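Local coordinates for protein Na-translocating NADH-quinone reductase subunit C NqrC (Shewanella oneidensis, PDB 4XHF) that binds flavin mononucleotide through an FMN-binding domain as subunit C of a multi-subunit membrane complex, at residues R43-A48 with D61-S66; A49-G54 with F120-D125; S130-P135 with P153-I158; P69-L74 with D80-V85. All blocks are in the same frame, centred on the assembly; numbering follows the deposited sequence.

Interaction 1 (R43-A48 with D61-S66); sequences RYVLMA and DIFAKS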
loop_
_atom_site.group_PDB
_atom_site.type_symbol
_atom_site.label_atom_id
_atom_site.label_comp_id
_atom_site.label_asym_id
_atom_site.label_seq_id
_atom_site.Cartn_x
_atom_site.Cartn_y
_atom_site.Cartn_z
ATOM N N ARG A 43 0.270 2.563 -13.076
ATOM C CA ARG A 43 -0.964 3.323 -12.922
ATOM C C ARG A 43 -1.404 3.339 -11.461
ATOM O O ARG A 43 -1.764 4.388 -10.934
ATOM C CB ARG A 43 -2.072 2.749 -13.811
ATOM C CG ARG A 43 -1.861 3.008 -15.302
ATOM C CD ARG A 43 -3.104 2.685 -16.123
ATOM N NE ARG A 43 -3.450 1.263 -16.086
ATOM C CZ ARG A 43 -3.034 0.354 -16.965
ATOM N NH1 ARG A 43 -2.239 0.691 -17.974
ATOM N NH2 ARG A 43 -3.416 -0.908 -16.834
ATOM N N TYR A 44 -1.357 2.178 -10.810
ATOM C CA TYR A 44 -1.733 2.065 -9.400
ATOM C C TYR A 44 -0.934 3.031 -8.533
ATOM O O TYR A 44 -1.491 3.738 -7.693
ATOM C CB TYR A 44 -1.516 0.638 -8.885
ATOM C CG TYR A 44 -2.394 -0.425 -9.512
ATOM C CD1 TYR A 44 -3.668 -0.130 -9.977
ATOM C CD2 TYR A 44 -1.943 -1.735 -9.629
ATOM C CE1 TYR A 44 -4.466 -1.110 -10.545
ATOM C CE2 TYR A 44 -2.732 -2.717 -10.194
ATOM C CZ TYR A 44 -3.991 -2.401 -10.651
ATOM O OH TYR A 44 -4.776 -3.381 -11.214
ATOM N N VAL A 45 0.377 3.052 -8.747
ATOM C CA VAL A 45 1.284 3.860 -7.939
ATOM C C VAL A 45 0.999 5.344 -8.127
ATOM O O VAL A 45 0.926 6.093 -7.156
ATOM C CB VAL A 45 2.761 3.550 -8.288
ATOM C CG1 VAL A 45 3.716 4.549 -7.638
ATOM C CG2 VAL A 45 3.110 2.137 -7.856
ATOM N N LEU A 46 0.829 5.766 -9.375
ATOM C CA LEU A 46 0.557 7.169 -9.664
ATOM C C LEU A 46 -0.808 7.575 -9.121
ATOM O O LEU A 46 -0.972 8.675 -8.596
ATOM C CB LEU A 46 0.628 7.439 -11.168
ATOM C CG LEU A 46 2.007 7.310 -11.820
ATOM C CD1 LEU A 46 1.882 7.473 -13.326
ATOM C CD2 LEU A 46 2.998 8.321 -11.252
ATOM N N MET A 47 -1.784 6.680 -9.240
ATOM C CA MET A 47 -3.125 6.947 -8.736
ATOM C C MET A 47 -3.108 7.121 -7.223
ATOM O O MET A 47 -3.775 8.001 -6.680
ATOM C CB MET A 47 -4.081 5.819 -9.125
ATOM C CG MET A 47 -4.562 5.898 -10.568
ATOM S SD MET A 47 -5.640 4.548 -11.096
ATOM C CE MET A 47 -5.917 3.647 -9.570
ATOM N N ALA A 48 -2.336 6.280 -6.545
ATOM C CA ALA A 48 -2.217 6.360 -5.095
ATOM C C ALA A 48 -1.510 7.646 -4.679
ATOM O O ALA A 48 -1.879 8.276 -3.690
ATOM C CB ALA A 48 -1.476 5.150 -4.562
ATOM N N ASP A 61 5.912 7.564 -19.107
ATOM C CA ASP A 61 6.931 8.605 -19.078
ATOM C C ASP A 61 6.879 9.365 -17.757
ATOM O O ASP A 61 7.910 9.734 -17.199
ATOM C CB ASP A 61 6.747 9.577 -20.247
ATOM C CG ASP A 61 6.575 8.870 -21.580
ATOM O OD1 ASP A 61 7.057 7.727 -21.724
ATOM O OD2 ASP A 61 5.954 9.464 -22.488
ATOM N N ILE A 62 5.667 9.599 -17.266
ATOM C CA ILE A 62 5.473 10.309 -16.009
ATOM C C ILE A 62 6.032 9.482 -14.856
ATOM O O ILE A 62 6.701 10.010 -13.969
ATOM C CB ILE A 62 3.980 10.624 -15.774
ATOM C CG1 ILE A 62 3.499 11.632 -16.822
ATOM C CG2 ILE A 62 3.747 11.186 -14.369
ATOM C CD1 ILE A 62 2.002 11.808 -16.885
ATOM N N PHE A 63 5.763 8.182 -14.884
ATOM C CA PHE A 63 6.273 7.271 -13.867
ATOM C C PHE A 63 7.797 7.260 -13.880
ATOM O O PHE A 63 8.437 7.399 -12.839
ATOM C CB PHE A 63 5.729 5.858 -14.096
ATOM C CG PHE A 63 6.129 4.871 -13.033
ATOM C CD1 PHE A 63 7.364 4.245 -13.078
ATOM C CD2 PHE A 63 5.264 4.559 -11.997
ATOM C CE1 PHE A 63 7.733 3.335 -12.104
ATOM C CE2 PHE A 63 5.626 3.647 -11.022
ATOM C CZ PHE A 63 6.861 3.035 -11.077
ATOM N N ALA A 64 8.370 7.104 -15.069
ATOM C CA ALA A 64 9.814 6.981 -15.219
ATOM C C ALA A 64 10.555 8.207 -14.691
ATOM O O ALA A 64 11.672 8.094 -14.187
ATOM C CB ALA A 64 10.165 6.746 -16.679
ATOM N N LYS A 65 9.930 9.374 -14.801
ATOM C CA LYS A 65 10.565 10.621 -14.393
ATOM C C LYS A 65 10.354 10.924 -12.915
ATOM O O LYS A 65 11.273 11.377 -12.234
ATOM C CB LYS A 65 10.034 11.786 -15.230
ATOM C CG LYS A 65 10.618 13.146 -14.859
ATOM C CD LYS A 65 12.142 13.125 -14.888
ATOM C CE LYS A 65 12.739 14.523 -14.864
ATOM N NZ LYS A 65 12.471 15.265 -13.599
ATOM N N SER A 66 9.146 10.671 -12.426
ATOM C CA SER A 66 8.748 11.143 -11.102
ATOM C C SER A 66 8.742 10.063 -10.020
ATOM O O SER A 66 8.450 10.361 -8.862
ATOM C CB SER A 66 7.358 11.779 -11.182
ATOM O OG SER A 66 7.374 12.923 -12.020
#

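Interaction 2 (A49-G54 with F120-D125); sequences ADVNLG and FKVFDD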
loop_
_atom_site.group_PDB
_atom_site.type_symbol
_atom_site.label_atom_id
_atom_site.label_comp_id
_atom_site.label_asym_id
_atom_site.label_seq_id
_atom_site.Cartn_x
_atom_site.Cartn_y
_atom_site.Cartn_z
ATOM N N ALA A 49 -0.499 8.036 -5.449
ATOM C CA ALA A 49 0.302 9.216 -5.137
ATOM C C ALA A 49 -0.377 10.509 -5.582
ATOM O O ALA A 49 0.151 11.600 -5.363
ATOM C CB ALA A 49 1.668 9.096 -5.786
ATOM N N ASP A 50 -1.542 10.379 -6.210
ATOM C CA ASP A 50 -2.306 11.529 -6.684
ATOM C C ASP A 50 -1.506 12.326 -7.718
ATOM O O ASP A 50 -1.470 13.557 -7.683
ATOM C CB ASP A 50 -2.715 12.421 -5.507
ATOM C CG ASP A 50 -3.771 13.448 -5.882
ATOM O OD1 ASP A 50 -4.402 13.304 -6.951
ATOM O OD2 ASP A 50 -3.971 14.401 -5.099
ATOM N N VAL A 51 -0.861 11.603 -8.630
ATOM C CA VAL A 51 -0.177 12.205 -9.770
ATOM C C VAL A 51 -1.022 11.995 -11.026
ATOM O O VAL A 51 -1.558 10.909 -11.244
ATOM C CB VAL A 51 1.228 11.596 -9.972
ATOM C CG1 VAL A 51 1.959 12.284 -11.114
ATOM C CG2 VAL A 51 2.034 11.705 -8.692
ATOM N N ASN A 52 -1.150 13.035 -11.844
ATOM C CA ASN A 52 -1.915 12.933 -13.082
ATOM C C ASN A 52 -1.264 11.934 -14.038
ATOM O O ASN A 52 -0.068 12.020 -14.313
ATOM C CB ASN A 52 -2.043 14.304 -13.751
ATOM C CG ASN A 52 -3.078 14.319 -14.861
ATOM O OD1 ASN A 52 -2.808 13.896 -15.985
ATOM N ND2 ASN A 52 -4.270 14.816 -14.551
ATOM N N LEU A 53 -2.052 10.981 -14.530
ATOM C CA LEU A 53 -1.539 9.927 -15.406
ATOM C C LEU A 53 -1.321 10.413 -16.835
ATOM O O LEU A 53 -0.739 9.704 -17.656
ATOM C CB LEU A 53 -2.498 8.734 -15.419
ATOM C CG LEU A 53 -2.279 7.654 -14.357
ATOM C CD1 LEU A 53 -2.410 8.227 -12.963
ATOM C CD2 LEU A 53 -3.263 6.513 -14.554
ATOM N N GLY A 54 -1.798 11.617 -17.134
ATOM C CA GLY A 54 -1.698 12.155 -18.477
ATOM C C GLY A 54 -2.610 11.419 -19.438
ATOM O O GLY A 54 -3.442 10.617 -19.017
ATOM N N PHE A 120 7.945 2.706 -3.518
ATOM C CA PHE A 120 8.105 3.744 -4.531
ATOM C C PHE A 120 8.170 5.133 -3.910
ATOM O O PHE A 120 7.250 5.548 -3.213
ATOM C CB PHE A 120 6.951 3.692 -5.531
ATOM C CG PHE A 120 6.742 2.345 -6.150
ATOM C CD1 PHE A 120 5.930 1.405 -5.539
ATOM C CD2 PHE A 120 7.347 2.023 -7.351
ATOM C CE1 PHE A 120 5.733 0.165 -6.112
ATOM C CE2 PHE A 120 7.156 0.786 -7.929
ATOM C CZ PHE A 120 6.347 -0.145 -7.309
ATOM N N LYS A 121 9.264 5.845 -4.167
ATOM C CA LYS A 121 9.364 7.253 -3.808
ATOM C C LYS A 121 8.815 8.086 -4.957
ATOM O O LYS A 121 9.202 7.882 -6.105
ATOM C CB LYS A 121 10.810 7.649 -3.506
ATOM C CG LYS A 121 11.362 7.087 -2.206
ATOM C CD LYS A 121 12.798 7.536 -1.983
ATOM C CE LYS A 121 13.375 6.966 -0.702
ATOM N NZ LYS A 121 14.787 7.388 -0.499
ATOM N N VAL A 122 7.914 9.014 -4.645
ATOM C CA VAL A 122 7.272 9.843 -5.663
ATOM C C VAL A 122 7.645 11.310 -5.471
ATOM O O VAL A 122 7.566 11.838 -4.362
ATOM C CB VAL A 122 5.741 9.691 -5.624
ATOM C CG1 VAL A 122 5.102 10.415 -6.802
ATOM C CG2 VAL A 122 5.353 8.215 -5.626
ATOM N N PHE A 123 8.046 11.959 -6.561
ATOM C CA PHE A 123 8.490 13.350 -6.530
ATOM C C PHE A 123 7.593 14.237 -7.390
ATOM O O PHE A 123 7.120 13.815 -8.445
ATOM C CB PHE A 123 9.940 13.453 -7.014
ATOM C CG PHE A 123 10.900 12.586 -6.250
ATOM C CD1 PHE A 123 11.544 13.069 -5.124
ATOM C CD2 PHE A 123 11.156 11.287 -6.657
ATOM C CE1 PHE A 123 12.426 12.274 -4.420
ATOM C CE2 PHE A 123 12.037 10.490 -5.956
ATOM C CZ PHE A 123 12.672 10.984 -4.836
ATOM N N ASP A 124 7.363 15.465 -6.939
ATOM C CA ASP A 124 6.611 16.430 -7.728
ATOM C C ASP A 124 7.504 16.997 -8.822
ATOM O O ASP A 124 8.673 16.625 -8.930
ATOM C CB ASP A 124 6.059 17.552 -6.844
ATOM C CG ASP A 124 7.141 18.260 -6.042
ATOM O OD1 ASP A 124 8.310 18.288 -6.480
ATOM O OD2 ASP A 124 6.817 18.801 -4.964
ATOM N N ASP A 125 6.964 17.909 -9.620
ATOM C CA ASP A 125 7.728 18.516 -10.704
ATOM C C ASP A 125 8.922 19.308 -10.176
ATOM O O ASP A 125 9.911 19.501 -10.884
ATOM C CB ASP A 125 6.827 19.422 -11.541
ATOM C CG ASP A 125 5.660 18.673 -12.150
ATOM O OD1 ASP A 125 5.246 17.648 -11.568
ATOM O OD2 ASP A 125 5.160 19.105 -13.209
#

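Interaction 3 (S130-P135 with P153-I158); sequences SSVVVP and PDFNTI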
loop_
_atom_site.group_PDB
_atom_site.type_symbol
_atom_site.label_atom_id
_atom_site.label_comp_id
_atom_site.label_asym_id
_atom_site.label_seq_id
_atom_site.Cartn_x
_atom_site.Cartn_y
_atom_site.Cartn_z
ATOM N N SER A 130 7.177 13.820 -2.795
ATOM C CA SER A 130 5.741 14.065 -2.729
ATOM C C SER A 130 5.064 13.035 -1.832
ATOM O O SER A 130 4.216 13.373 -1.009
ATOM C CB SER A 130 5.136 14.034 -4.135
ATOM O OG SER A 130 3.792 14.483 -4.136
ATOM N N SER A 131 5.451 11.775 -1.993
ATOM C CA SER A 131 4.908 10.703 -1.175
ATOM C C SER A 131 5.743 9.444 -1.339
ATOM O O SER A 131 6.593 9.359 -2.225
ATOM C CB SER A 131 3.448 10.417 -1.548
ATOM O OG SER A 131 3.343 9.877 -2.853
ATOM N N VAL A 132 5.503 8.477 -0.462
ATOM C CA VAL A 132 6.080 7.151 -0.601
ATOM C C VAL A 132 4.935 6.151 -0.680
ATOM O O VAL A 132 4.103 6.073 0.224
ATOM C CB VAL A 132 7.022 6.797 0.569
ATOM C CG1 VAL A 132 7.677 5.439 0.338
ATOM C CG2 VAL A 132 8.088 7.871 0.741
ATOM N N VAL A 133 4.879 5.414 -1.784
ATOM C CA VAL A 133 3.836 4.423 -1.995
ATOM C C VAL A 133 4.360 3.047 -1.607
ATOM O O VAL A 133 5.396 2.607 -2.109
ATOM C CB VAL A 133 3.355 4.408 -3.458
ATOM C CG1 VAL A 133 2.133 3.515 -3.608
ATOM C CG2 VAL A 133 3.044 5.825 -3.931
ATOM N N VAL A 134 3.639 2.378 -0.710
ATOM C CA VAL A 134 4.029 1.053 -0.239
ATOM C C VAL A 134 2.902 0.047 -0.449
ATOM O O VAL A 134 1.727 0.399 -0.360
ATOM C CB VAL A 134 4.417 1.071 1.255
ATOM C CG1 VAL A 134 5.559 2.034 1.493
ATOM C CG2 VAL A 134 3.221 1.439 2.129
ATOM N N PRO A 135 3.258 -1.214 -0.732
ATOM C CA PRO A 135 2.252 -2.269 -0.862
ATOM C C PRO A 135 1.750 -2.747 0.494
ATOM O O PRO A 135 2.526 -2.834 1.445
ATOM C CB PRO A 135 3.010 -3.383 -1.583
ATOM C CG PRO A 135 4.420 -3.202 -1.144
ATOM C CD PRO A 135 4.612 -1.717 -1.020
ATOM N N PRO A 153 5.395 12.800 3.212
ATOM C CA PRO A 153 6.733 12.741 3.815
ATOM C C PRO A 153 6.760 12.806 5.344
ATOM O O PRO A 153 7.826 12.592 5.921
ATOM C CB PRO A 153 7.433 13.967 3.218
ATOM C CG PRO A 153 6.747 14.196 1.931
ATOM C CD PRO A 153 5.311 13.875 2.208
ATOM N N ASP A 154 5.633 13.104 5.989
ATOM C CA ASP A 154 5.558 12.990 7.444
ATOM C C ASP A 154 5.348 11.525 7.829
ATOM O O ASP A 154 5.436 11.159 9.002
ATOM C CB ASP A 154 4.440 13.875 8.025
ATOM C CG ASP A 154 3.048 13.499 7.527
ATOM O OD1 ASP A 154 2.884 12.444 6.876
ATOM O OD2 ASP A 154 2.101 14.269 7.802
ATOM N N PHE A 155 5.066 10.703 6.820
ATOM C CA PHE A 155 4.887 9.263 6.992
ATOM C C PHE A 155 3.743 8.974 7.958
ATOM O O PHE A 155 3.810 8.055 8.776
ATOM C CB PHE A 155 6.191 8.624 7.470
ATOM C CG PHE A 155 7.353 8.879 6.552
ATOM C CD1 PHE A 155 7.235 8.657 5.191
ATOM C CD2 PHE A 155 8.550 9.364 7.046
ATOM C CE1 PHE A 155 8.296 8.899 4.341
ATOM C CE2 PHE A 155 9.615 9.608 6.200
ATOM C CZ PHE A 155 9.486 9.376 4.846
ATOM N N ASN A 156 2.689 9.773 7.838
ATOM C CA ASN A 156 1.507 9.647 8.678
ATOM C C ASN A 156 0.249 9.965 7.877
ATOM O O ASN A 156 -0.701 9.183 7.855
ATOM C CB ASN A 156 1.618 10.575 9.890
ATOM C CG ASN A 156 0.532 10.331 10.917
ATOM O OD1 ASN A 156 -0.134 9.297 10.902
ATOM N ND2 ASN A 156 0.356 11.283 11.825
ATOM N N THR A 157 0.259 11.111 7.204
ATOM C CA THR A 157 -0.880 11.543 6.402
ATOM C C THR A 157 -0.976 10.725 5.116
ATOM O O THR A 157 -0.011 10.619 4.358
ATOM C CB THR A 157 -0.782 13.044 6.052
ATOM O OG1 THR A 157 -0.652 13.810 7.255
ATOM C CG2 THR A 157 -2.017 13.513 5.294
ATOM N N ILE A 158 -2.148 10.145 4.881
ATOM C CA ILE A 158 -2.382 9.330 3.697
ATOM C C ILE A 158 -2.634 10.205 2.467
ATOM O O ILE A 158 -3.489 11.090 2.488
ATOM C CB ILE A 158 -3.575 8.384 3.913
ATOM C CG1 ILE A 158 -3.299 7.460 5.103
ATOM C CG2 ILE A 158 -3.846 7.562 2.656
ATOM C CD1 ILE A 158 -4.498 6.663 5.557
#

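Interaction 4 (P69-L74 with D80-V85); sequences PLLINL and DSDANV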
loop_
_atom_site.group_PDB
_atom_site.type_symbol
_atom_site.label_atom_id
_atom_site.label_comp_id
_atom_site.label_asym_id
_atom_site.label_seq_id
_atom_site.Cartn_x
_atom_site.Cartn_y
_atom_site.Cartn_z
ATOM N N PRO A 69 11.491 3.382 -8.041
ATOM C CA PRO A 69 11.205 2.099 -7.393
ATOM C C PRO A 69 12.371 1.628 -6.533
ATOM O O PRO A 69 13.529 1.804 -6.913
ATOM C CB PRO A 69 10.972 1.145 -8.573
ATOM C CG PRO A 69 10.695 2.025 -9.744
ATOM C CD PRO A 69 11.495 3.263 -9.508
ATOM N N LEU A 70 12.055 1.040 -5.385
ATOM C CA LEU A 70 13.067 0.568 -4.452
ATOM C C LEU A 70 12.686 -0.777 -3.868
ATOM O O LEU A 70 11.531 -1.003 -3.517
ATOM C CB LEU A 70 13.263 1.566 -3.313
ATOM C CG LEU A 70 13.866 2.924 -3.660
ATOM C CD1 LEU A 70 13.737 3.860 -2.478
ATOM C CD2 LEU A 70 15.319 2.762 -4.053
ATOM N N LEU A 71 13.667 -1.666 -3.771
ATOM C CA LEU A 71 13.515 -2.897 -3.015
ATOM C C LEU A 71 14.227 -2.693 -1.686
ATOM O O LEU A 71 15.427 -2.434 -1.659
ATOM C CB LEU A 71 14.093 -4.089 -3.779
ATOM C CG LEU A 71 13.849 -5.474 -3.173
ATOM C CD1 LEU A 71 12.362 -5.818 -3.176
ATOM C CD2 LEU A 71 14.656 -6.534 -3.913
ATOM N N ILE A 72 13.482 -2.791 -0.589
ATOM C CA ILE A 72 14.037 -2.519 0.730
ATOM C C ILE A 72 13.901 -3.728 1.642
ATOM O O ILE A 72 12.941 -4.492 1.546
ATOM C CB ILE A 72 13.354 -1.294 1.392
ATOM C CG1 ILE A 72 11.855 -1.537 1.590
ATOM C CG2 ILE A 72 13.583 -0.047 0.552
ATOM C CD1 ILE A 72 11.481 -1.942 2.998
ATOM N N ASN A 73 14.885 -3.897 2.518
ATOM C CA ASN A 73 14.839 -4.923 3.545
ATOM C C ASN A 73 13.950 -4.468 4.694
ATOM O O ASN A 73 14.237 -3.470 5.353
ATOM C CB ASN A 73 16.246 -5.232 4.050
ATOM C CG ASN A 73 16.280 -6.411 4.995
ATOM O OD1 ASN A 73 15.971 -6.284 6.177
ATOM N ND2 ASN A 73 16.663 -7.570 4.476
ATOM N N LEU A 74 12.868 -5.201 4.926
ATOM C CA LEU A 74 11.867 -4.796 5.905
ATOM C C LEU A 74 12.411 -4.751 7.331
ATOM O O LEU A 74 12.035 -3.879 8.113
ATOM C CB LEU A 74 10.665 -5.739 5.837
ATOM C CG LEU A 74 9.737 -5.525 4.638
ATOM C CD1 LEU A 74 8.807 -6.712 4.457
ATOM C CD2 LEU A 74 8.935 -4.243 4.801
ATOM N N ASP A 80 17.809 -2.889 -0.847
ATOM C CA ASP A 80 18.393 -4.065 -1.487
ATOM C C ASP A 80 18.396 -3.911 -3.006
ATOM O O ASP A 80 17.603 -3.155 -3.567
ATOM C CB ASP A 80 17.633 -5.334 -1.092
ATOM C CG ASP A 80 17.913 -5.763 0.338
ATOM O OD1 ASP A 80 18.864 -5.236 0.954
ATOM O OD2 ASP A 80 17.184 -6.640 0.844
ATOM N N SER A 81 19.287 -4.647 -3.661
ATOM C CA SER A 81 19.514 -4.504 -5.094
ATOM C C SER A 81 18.746 -5.544 -5.903
ATOM O O SER A 81 18.659 -6.708 -5.512
ATOM C CB SER A 81 21.010 -4.619 -5.398
ATOM O OG SER A 81 21.770 -3.747 -4.581
ATOM N N ASP A 82 18.197 -5.119 -7.037
ATOM C CA ASP A 82 17.557 -6.036 -7.973
ATOM C C ASP A 82 17.665 -5.476 -9.385
ATOM O O ASP A 82 17.491 -4.277 -9.602
ATOM C CB ASP A 82 16.092 -6.269 -7.601
ATOM C CG ASP A 82 15.482 -7.445 -8.343
ATOM O OD1 ASP A 82 15.155 -7.291 -9.539
ATOM O OD2 ASP A 82 15.325 -8.523 -7.731
ATOM N N ALA A 83 17.960 -6.350 -10.340
ATOM C CA ALA A 83 18.176 -5.936 -11.719
ATOM C C ALA A 83 16.898 -5.391 -12.356
ATOM O O ALA A 83 16.950 -4.470 -13.173
ATOM C CB ALA A 83 18.716 -7.099 -12.530
ATOM N N ASN A 84 15.757 -5.962 -11.977
ATOM C CA ASN A 84 14.461 -5.540 -12.507
ATOM C C ASN A 84 13.430 -5.391 -11.395
ATOM O O ASN A 84 12.578 -6.260 -11.204
ATOM C CB ASN A 84 13.958 -6.534 -13.556
ATOM C CG ASN A 84 14.779 -6.502 -14.831
ATOM O OD1 ASN A 84 14.663 -5.577 -15.634
ATOM N ND2 ASN A 84 15.607 -7.521 -15.026
ATOM N N VAL A 85 13.513 -4.276 -10.677
ATOM C CA VAL A 85 12.665 -4.027 -9.517
ATOM C C VAL A 85 11.180 -4.054 -9.884
ATOM O O VAL A 85 10.360 -4.552 -9.115
ATOM C CB VAL A 85 13.025 -2.667 -8.859
ATOM C CG1 VAL A 85 12.060 -2.319 -7.730
ATOM C CG2 VAL A 85 14.450 -2.699 -8.327
HETATM O O HOH W 1 16.561 -1.209 -4.715
HETATM O O HOH W 2 16.585 -9.704 2.004
#

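Interaction 1 (R43-A48 with D61-S66)
V45 meets the ring of F63 at its edge. CB and CG1 of V45 both approach CE2 of F63, the CB contact measuring 4.0 Å, with V45 CB in the plane of the ring and the two side chains crossing at about a right angle. With CG anti to its backbone N (chi1 -176°), F63 swings its ring toward helix 29-48, although its CB does not point there. This is the buried part of the contact: V45 and F63 pack together with F120 of strand 113-123 in a buried cluster, a setting that suits a branched aliphatic group and a flat ring. L46, buried as well, leads to the more open side. Its CD1 lies 4.2 Å from CB of F63 and 4.3 Å from CG2 of I62, and I62 is only partly shielded from solvent. On the far side of helix 58-66, D61, A64 and K65 are exposed. The short helical segments cross at 67° with axes 10.4 Å apart, a gap filled by V45, L46, I62 and the ring of F63. No hydrogen bond crosses between them, which implies that the helices are joined here by shape and by removing apolar groups from water, without polar pairing.

Interaction 2 (A49-G54 with F120-D125)
V122 presents both its methyls to A49: CG2 and CG1 each lie 3.8 Å from A49 CB, and the small side chain sits across the fork of the valine. The torsion of V122 sets this up. CG1 is anti to the backbone N (chi1 -173°), which turns the two branches of the strand residue toward the end of helix 29-48. Alanine suits the spot because S131 and V133 of the adjoining strand also touch it. V51 supplies the second touch, with its CG2 3.8 Å from V122 CG1. V51 has nearly the same rotation (chi1 -177°), but here CG2, the methyl beside the backbone N, does the touching, and the two valines slide past each other in opposite directions. The fork of V51 serves two sides: CG2 meets V122, while CG1 faces L46 and I62.

The backbone brings these groups into place. D50, with positive phi (61°), ends the helix in a Schellman motif, and its exposed carboxylate stays clear of the strand while the chain turns back to bring V51 against V122. Beyond V51, N52 OD1 accepts from the N of G54 at 2.7 Å, an Asx turn. At G54 phi is again positive, a conformation that glycine adopts readily. Since only methyl groups meet across the contact and no hydrogen bond spans it, the loop is held to the strand by apolar burial, while the polar bonds that shape the loop are made within it and back into the end of helix 29-48.

Interaction 3 (S130-P135 with P153-I158)
OD1 of D154 is gripped by two backbone donors, N156 N at 2.8 Å and T157 N at 3.0 Å, both arriving from the same face of the carboxylate plane. OD2 accepts from T157 OG1 at 2.8 Å through its syn lone pair, so three bonds fix the aspartate's rotation, in an Asx turn (to N156 N) and an Asx motif (to T157 N). The short side chain of aspartate lets it fold back on its own backbone in this way. P153, just before the turn, and F155, within it, face segment 130-135. CD of P153 rests 3.4 Å from S130 O, placing the ring CH2 next to nitrogen against the carbonyl oxygen. CG of F155 is anti to the carbonyl carbon (chi1 -57°), which sends the ring edge toward V132: CE1 comes to 3.7 Å from V132 CG2, which lies in the ring plane. Over the centre of one face of this ring stands P153 O, 3.4 Å above the plane. F155 has positive phi (60°), unusual for a phenylalanine but part of the turn. Outside the pair, F155 stacks on F244 and is flanked by L247 of helix 241-249, which also reaches V132 through F243. V132 is bonded through its backbone to V151 of strand 144-151, and S130 and S131 form a classic beta bulge opposite V122 of strand 113-123.

Interaction 4 (P69-L74 with D80-V85)
L71 and D80 belong to the beta hairpin of strands 67-73 and 79-80, and their side chains lie on the same face of it. D80 N donates to L71 O at 2.6 Å, with an N-H...O angle of 147°. Where a second strand bond would otherwise be, a water lies between L71 N and D80 O; it accepts from L71 N at 3.1 Å and also meets D80 O. The chain beyond D80 is loop.

L71 and D82 cross obliquely, CD2 of the leucine 4.0 Å from D82 CB; F88 touches both residues, giving the leucine an apolar setting. N73 and D80 meet at a slant, their amide and carboxylate planes 69° apart. With its CG anti to the backbone N (chi1 -173°), N73 offers CB rather than its amide as the nearest group to D80 OD2, at 3.6 Å. A second water links N73 ND2 and D80 OD2 by weak bonds. The firmer polar partners lie close by: K78 makes a salt bridge with D80 OD1, and T76 N binds N73 OD1. The lysine probably offsets the like charge of D116, which lies near D80 OD2.

Farther on, D82 OD1 accepts from N84 N at 2.8 Å, an Asx turn that bends the chain back toward the strand. V85 then closes the contact. A branched residue and a rigid ring make a compact apolar pair, and CG1 of the valine lies 3.7 Å from CB of P69.

Interactions 2, 3 and 4 reach one antiparallel sheet, and interaction 1 packs two helices beside it. Interactions 1 and 2 are immediate neighbours, centres about 5 Å apart. Along the chain, interaction 1 crosses interaction 2, their segments alternating; interaction 4 is nested in the loop closed by interaction 2, and interaction 3 comes last. Interaction 3 lies on strand 129-139, its centre about 12 Å from that of interaction 2; interaction 4 lies on strand 67-73, which also pairs with strand 113-123. The centres of interactions 3 and 4 are about 18 Å apart, and the two do not touch. Strand 113-123 is shared by the packing of the N-terminal helices, the hairpin and strand 129-139, which in turn pairs with strand 144-151.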